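Local coordinates for protein 4,5-DOPA dioxygenase extradiol (Escherichia coli, PDB 2PW6) that opens the aromatic ring of DOPA between carbons 4 and 5 in vitro, giving an unstable seco-DOPA that rearranges nonenzymatically to betalamic acid, and binds zinc, at residues P192-Y200 against N218-N229. Residues are numbered along the deposited sequence; the frame is centred on the assembly and turned at random.
Sequences PWATSFNEY and NYLDHEGGTLSN
Trp193 lays one ring face against Leu227, the first of four side chains that helix 192-202 sends into the short helix 225-228 and the turn before it, in the LigB-type fold of this extradiol dioxygenase. CG of Leu227 sits almost squarely over the six-membered ring, 3.8 Å from its centroid, while the outer edge of the indole at CZ3 runs up to OG of Ser228. One turn on, Ser196 brings its OG to the edge of the His222 imidazole, close to the ring plane. Phe197 fills the middle of the contact. With CG anti to the backbone N (chi1 -176°), its ring reaches in between the 3-10 turn 219-221 and helix 225-228: CB of Ser228 covers one face, and the ring turns its edge toward the face of His222 in an offset edge-to-face pair, planes at 79°, with CD1 nearest ND1 of His222. Farther out, CZ touches CD1 of Tyr219 at 3.7 Å, and CE2 comes within 3.4 Å of ND2 of Asn229. That amide gives a hydrogen bond to Val175 O, and the Asn229 side chain lies about 6 Å, nearest atoms, from a bound zinc ion. Cutting Phe197 back to an alanine is likely to leave a gap between Ser228, His222 and Tyr219 and to take from the imidazole its edge-on partner. Tyr200 ends the row: CD2 of His222 lies over one face of its ring, toward the rim and 3.4 Å from CG of Tyr200, the two planes inclined by 31°. At the start of the short helix, the N-cap residue Gly224 takes two bonds on its O, from N and OG of Ser228 (OG to O 3.1 Å), which arrive from opposite faces of the carbonyl plane.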
ATOM      1  N   PRO A 192     -17.857   2.212  20.880  1.00 45.48           N
ATOM      2  CA  PRO A 192     -18.483   3.433  21.360  1.00 44.57           C
ATOM      3  C   PRO A 192     -17.531   4.636  21.332  1.00 44.06           C
ATOM      4  O   PRO A 192     -17.973   5.750  21.107  1.00 43.03           O
ATOM      5  CB  PRO A 192     -18.888   3.074  22.800  1.00 45.09           C
ATOM      6  CG  PRO A 192     -18.926   1.565  22.821  1.00 46.05           C
ATOM      7  CD  PRO A 192     -17.769   1.202  21.947  1.00 45.25           C
ATOM      8  N   TRP A 193     -16.243   4.405  21.582  1.00 44.17           N
ATOM      9  CA  TRP A 193     -15.268   5.477  21.527  1.00 44.72           C
ATOM     10  C   TRP A 193     -15.109   5.987  20.072  1.00 44.96           C
ATOM     11  O   TRP A 193     -14.994   7.183  19.838  1.00 45.20           O
ATOM     12  CB  TRP A 193     -13.929   5.035  22.165  1.00 44.78           C
ATOM     13  CG  TRP A 193     -13.290   3.869  21.480  1.00 43.82           C
ATOM     14  CD1 TRP A 193     -13.437   2.571  21.797  1.00 43.90           C
ATOM     15  CD2 TRP A 193     -12.408   3.913  20.345  1.00 44.30           C
ATOM     16  NE1 TRP A 193     -12.715   1.777  20.930  1.00 44.74           N
ATOM     17  CE2 TRP A 193     -12.070   2.583  20.029  1.00 43.65           C
ATOM     18  CE3 TRP A 193     -11.879   4.952  19.557  1.00 46.31           C
ATOM     19  CZ2 TRP A 193     -11.219   2.258  18.975  1.00 43.61           C
ATOM     20  CZ3 TRP A 193     -11.046   4.622  18.496  1.00 44.11           C
ATOM     21  CH2 TRP A 193     -10.716   3.290  18.225  1.00 43.48           C
ATOM     22  N   ALA A 194     -15.153   5.073  19.105  1.00 45.71           N
ATOM     23  CA  ALA A 194     -15.176   5.443  17.689  1.00 46.80           C
ATOM     24  C   ALA A 194     -16.342   6.370  17.348  1.00 47.47           C
ATOM     25  O   ALA A 194     -16.123   7.413  16.702  1.00 48.35           O
ATOM     26  CB  ALA A 194     -15.148   4.202  16.778  1.00 46.37           C
ATOM     27  N   THR A 195     -17.561   6.010  17.775  1.00 47.78           N
ATOM     28  CA  THR A 195     -18.775   6.822  17.530  1.00 46.93           C
ATOM     29  C   THR A 195     -18.673   8.136  18.276  1.00 47.34           C
ATOM     30  O   THR A 195     -18.994   9.209  17.734  1.00 46.95           O
ATOM     31  CB  THR A 195     -20.077   6.068  17.957  1.00 47.43           C
ATOM     32  OG1 THR A 195     -20.316   4.971  17.068  1.00 47.52           O
ATOM     33  CG2 THR A 195     -21.278   6.978  17.907  1.00 46.74           C
ATOM     34  N   SER A 196     -18.231   8.059  19.533  1.00 47.42           N
ATOM     35  CA  SER A 196     -17.942   9.276  20.303  1.00 47.68           C
ATOM     36  C   SER A 196     -17.055  10.287  19.507  1.00 47.48           C
ATOM     37  O   SER A 196     -17.485  11.415  19.243  1.00 46.56           O
ATOM     38  CB  SER A 196     -17.303   8.936  21.660  1.00 47.77           C
ATOM     39  OG  SER A 196     -17.264  10.076  22.502  1.00 47.93           O
ATOM     40  N   PHE A 197     -15.835   9.887  19.122  1.00 47.68           N
ATOM     41  CA  PHE A 197     -14.926  10.839  18.436  1.00 47.43           C
ATOM     42  C   PHE A 197     -15.508  11.315  17.117  1.00 47.42           C
ATOM     43  O   PHE A 197     -15.465  12.503  16.811  1.00 47.50           O
ATOM     44  CB  PHE A 197     -13.513  10.299  18.234  1.00 47.32           C
ATOM     45  CG  PHE A 197     -12.560  11.314  17.608  1.00 47.83           C
ATOM     46  CD1 PHE A 197     -11.927  12.272  18.400  1.00 45.65           C
ATOM     47  CD2 PHE A 197     -12.309  11.306  16.220  1.00 45.89           C
ATOM     48  CE1 PHE A 197     -11.045  13.220  17.814  1.00 48.86           C
ATOM     49  CE2 PHE A 197     -11.436  12.232  15.638  1.00 47.40           C
ATOM     50  CZ  PHE A 197     -10.806  13.196  16.433  1.00 45.60           C
ATOM     51  N   ASN A 198     -16.098  10.392  16.369  1.00 47.77           N
ATOM     52  CA  ASN A 198     -16.725  10.704  15.091  1.00 48.74           C
ATOM     53  C   ASN A 198     -17.802  11.783  15.185  1.00 49.67           C
ATOM     54  O   ASN A 198     -17.864  12.698  14.347  1.00 49.59           O
ATOM     55  CB  ASN A 198     -17.300   9.434  14.482  1.00 48.27           C
ATOM     56  CG  ASN A 198     -17.451   9.522  12.979  1.00 49.45           C
ATOM     57  OD1 ASN A 198     -16.452   9.518  12.232  1.00 49.00           O
ATOM     58  ND2 ASN A 198     -18.694   9.575  12.516  1.00 45.84           N
ATOM     59  N   GLU A 199     -18.640  11.686  16.223  1.00 50.22           N
ATOM     60  CA  GLU A 199     -19.727  12.641  16.440  1.00 50.22           C
ATOM     61  C   GLU A 199     -19.221  14.029  16.816  1.00 49.72           C
ATOM     62  O   GLU A 199     -19.805  15.017  16.427  1.00 50.00           O
ATOM     63  CB  GLU A 199     -20.735  12.092  17.486  1.00 50.54           C
ATOM     64  CG  GLU A 199     -21.495  10.826  17.004  1.00 51.59           C
ATOM     65  CD  GLU A 199     -22.339  11.066  15.759  1.00 53.56           C
ATOM     66  OE1 GLU A 199     -22.912  12.164  15.607  1.00 55.01           O
ATOM     67  OE2 GLU A 199     -22.440  10.154  14.916  1.00 56.99           O
ATOM     68  N   TYR A 200     -18.145  14.086  17.589  1.00 49.94           N
ATOM     69  CA  TYR A 200     -17.408  15.315  17.864  1.00 50.77           C
ATOM     70  C   TYR A 200     -16.836  15.944  16.583  1.00 51.21           C
ATOM     71  O   TYR A 200     -16.723  17.171  16.493  1.00 50.93           O
ATOM     72  CB  TYR A 200     -16.272  15.005  18.835  1.00 51.33           C
ATOM     73  CG  TYR A 200     -15.276  16.118  19.093  1.00 52.77           C
ATOM     74  CD1 TYR A 200     -15.633  17.251  19.842  1.00 53.27           C
ATOM     75  CD2 TYR A 200     -13.960  16.026  18.622  1.00 53.23           C
ATOM     76  CE1 TYR A 200     -14.713  18.267  20.106  1.00 53.52           C
ATOM     77  CE2 TYR A 200     -13.023  17.045  18.884  1.00 53.26           C
ATOM     78  CZ  TYR A 200     -13.407  18.159  19.625  1.00 53.79           C
ATOM     79  OH  TYR A 200     -12.486  19.168  19.901  1.00 54.04           O
ATOM     80  N   ASN A 218      -7.980  21.342  17.255  1.00 50.58           N
ATOM     81  CA  ASN A 218      -7.548  20.847  18.572  1.00 51.38           C
ATOM     82  C   ASN A 218      -8.135  19.460  18.860  1.00 51.21           C
ATOM     83  O   ASN A 218      -8.549  19.185  19.992  1.00 51.75           O
ATOM     84  CB  ASN A 218      -7.986  21.822  19.689  1.00 51.20           C
ATOM     85  CG  ASN A 218      -7.321  23.189  19.581  1.00 52.67           C
ATOM     86  OD1 ASN A 218      -6.098  23.320  19.660  1.00 53.03           O
ATOM     87  ND2 ASN A 218      -8.135  24.216  19.423  1.00 53.18           N
ATOM     88  N   TYR A 219      -8.177  18.598  17.845  1.00 50.59           N
ATOM     89  CA  TYR A 219      -8.906  17.327  17.925  1.00 50.27           C
ATOM     90  C   TYR A 219      -8.355  16.393  19.025  1.00 50.49           C
ATOM     91  O   TYR A 219      -9.098  15.637  19.617  1.00 50.69           O
ATOM     92  CB  TYR A 219      -8.978  16.622  16.557  1.00 48.67           C
ATOM     93  CG  TYR A 219      -7.656  16.038  16.122  1.00 48.43           C
ATOM     94  CD1 TYR A 219      -7.404  14.665  16.212  1.00 47.24           C
ATOM     95  CD2 TYR A 219      -6.642  16.857  15.640  1.00 46.11           C
ATOM     96  CE1 TYR A 219      -6.168  14.128  15.816  1.00 46.41           C
ATOM     97  CE2 TYR A 219      -5.417  16.335  15.249  1.00 46.39           C
ATOM     98  CZ  TYR A 219      -5.179  14.974  15.330  1.00 47.74           C
ATOM     99  OH  TYR A 219      -3.929  14.479  14.936  1.00 47.08           O
ATOM    100  N   LEU A 220      -7.065  16.484  19.312  1.00 51.45           N
ATOM    101  CA  LEU A 220      -6.459  15.672  20.367  1.00 52.41           C
ATOM    102  C   LEU A 220      -6.931  16.034  21.790  1.00 53.27           C
ATOM    103  O   LEU A 220      -6.651  15.293  22.736  1.00 53.24           O
ATOM    104  CB  LEU A 220      -4.928  15.689  20.258  1.00 52.15           C
ATOM    105  CG  LEU A 220      -4.360  14.943  19.045  1.00 51.93           C
ATOM    106  CD1 LEU A 220      -2.846  15.158  18.929  1.00 52.13           C
ATOM    107  CD2 LEU A 220      -4.688  13.462  19.128  1.00 49.77           C
ATOM    108  N   ASP A 221      -7.634  17.168  21.921  1.00 54.33           N
ATOM    109  CA  ASP A 221      -8.331  17.570  23.159  1.00 55.31           C
ATOM    110  C   ASP A 221      -9.499  16.657  23.543  1.00 55.73           C
ATOM    111  O   ASP A 221      -9.996  16.734  24.662  1.00 56.57           O
ATOM    112  CB  ASP A 221      -8.864  19.004  23.057  1.00 55.41           C
ATOM    113  CG  ASP A 221      -7.769  20.042  23.161  1.00 57.06           C
ATOM    114  OD1 ASP A 221      -6.595  19.645  23.339  1.00 58.39           O
ATOM    115  OD2 ASP A 221      -8.078  21.253  23.047  1.00 58.20           O
ATOM    116  N   HIS A 222      -9.945  15.809  22.620  1.00 55.83           N
ATOM    117  CA  HIS A 222     -11.019  14.858  22.891  1.00 55.53           C
ATOM    118  C   HIS A 222     -10.433  13.605  23.558  1.00 55.82           C
ATOM    119  O   HIS A 222      -9.238  13.301  23.369  1.00 56.40           O
ATOM    120  CB  HIS A 222     -11.716  14.519  21.575  1.00 54.81           C
ATOM    121  CG  HIS A 222     -13.036  13.820  21.724  1.00 53.92           C
ATOM    122  ND1 HIS A 222     -13.156  12.447  21.741  1.00 52.44           N
ATOM    123  CD2 HIS A 222     -14.297  14.305  21.796  1.00 53.10           C
ATOM    124  CE1 HIS A 222     -14.432  12.118  21.814  1.00 52.16           C
ATOM    125  NE2 HIS A 222     -15.145  13.226  21.864  1.00 51.92           N
ATOM    126  N   GLU A 223     -11.272  12.884  24.317  1.00 55.78           N
ATOM    127  CA  GLU A 223     -10.879  11.685  25.140  1.00 55.40           C
ATOM    128  C   GLU A 223      -9.735  10.749  24.704  1.00 54.53           C
ATOM    129  O   GLU A 223      -8.702  10.691  25.380  1.00 54.24           O
ATOM    130  CB  GLU A 223     -12.094  10.777  25.428  1.00 56.19           C
ATOM    131  CG  GLU A 223     -13.085  11.298  26.390  1.00 55.71           C
ATOM    132  CD  GLU A 223     -14.030  12.253  25.757  1.00 55.83           C
ATOM    133  OE1 GLU A 223     -15.101  11.797  25.309  1.00 56.25           O
ATOM    134  OE2 GLU A 223     -13.702  13.458  25.712  1.00 57.34           O
ATOM    135  N   GLY A 224      -9.875   9.996  23.610  1.00 54.13           N
ATOM    136  CA  GLY A 224     -10.804  10.215  22.492  1.00 53.04           C
ATOM    137  C   GLY A 224      -9.934  10.371  21.232  1.00 52.00           C
ATOM    138  O   GLY A 224      -9.927   9.519  20.328  1.00 51.89           O
ATOM    139  N   GLY A 225      -9.149  11.445  21.225  1.00 50.74           N
ATOM    140  CA  GLY A 225      -8.433  11.898  20.044  1.00 48.47           C
ATOM    141  C   GLY A 225      -7.290  11.017  19.623  1.00 47.54           C
ATOM    142  O   GLY A 225      -7.217  10.616  18.452  1.00 46.94           O
ATOM    143  N   THR A 226      -6.401  10.724  20.575  1.00 45.93           N
ATOM    144  CA  THR A 226      -5.185   9.975  20.302  1.00 44.97           C
ATOM    145  C   THR A 226      -5.460   8.522  19.986  1.00 44.02           C
ATOM    146  O   THR A 226      -4.706   7.887  19.244  1.00 42.42           O
ATOM    147  CB  THR A 226      -4.209  10.056  21.487  1.00 45.42           C
ATOM    148  OG1 THR A 226      -4.034  11.428  21.837  1.00 45.68           O
ATOM    149  CG2 THR A 226      -2.834   9.448  21.128  1.00 45.31           C
ATOM    150  N   LEU A 227      -6.524   7.980  20.582  1.00 42.91           N
ATOM    151  CA  LEU A 227      -6.886   6.592  20.348  1.00 41.75           C
ATOM    152  C   LEU A 227      -7.470   6.435  18.920  1.00 41.60           C
ATOM    153  O   LEU A 227      -7.199   5.453  18.227  1.00 41.48           O
ATOM    154  CB  LEU A 227      -7.883   6.142  21.438  1.00 42.08           C
ATOM    155  CG  LEU A 227      -8.683   4.834  21.372  1.00 41.00           C
ATOM    156  CD1 LEU A 227      -7.780   3.644  21.303  1.00 38.15           C
ATOM    157  CD2 LEU A 227      -9.663   4.741  22.587  1.00 40.53           C
ATOM    158  N   SER A 228      -8.270   7.418  18.515  1.00 41.09           N
ATOM    159  CA  SER A 228      -8.885   7.475  17.192  1.00 41.12           C
ATOM    160  C   SER A 228      -7.861   7.753  16.062  1.00 39.96           C
ATOM    161  O   SER A 228      -8.080   7.367  14.914  1.00 38.80           O
ATOM    162  CB  SER A 228      -9.926   8.576  17.174  1.00 40.77           C
ATOM    163  OG  SER A 228     -11.125   8.165  17.810  1.00 45.63           O
ATOM    164  N   ASN A 229      -6.755   8.392  16.439  1.00 39.35           N
ATOM    165  CA  ASN A 229      -5.740   8.899  15.528  1.00 39.23           C
ATOM    166  C   ASN A 229      -4.398   8.894  16.244  1.00 39.04           C
ATOM    167  O   ASN A 229      -3.940   9.944  16.677  1.00 38.85           O
ATOM    168  CB  ASN A 229      -6.088  10.340  15.068  1.00 38.48           C
ATOM    169  CG  ASN A 229      -7.348  10.414  14.184  1.00 36.75           C
ATOM    170  OD1 ASN A 229      -7.387   9.865  13.093  1.00 37.82           O
ATOM    171  ND2 ASN A 229      -8.363  11.130  14.649  1.00 39.34           N
TER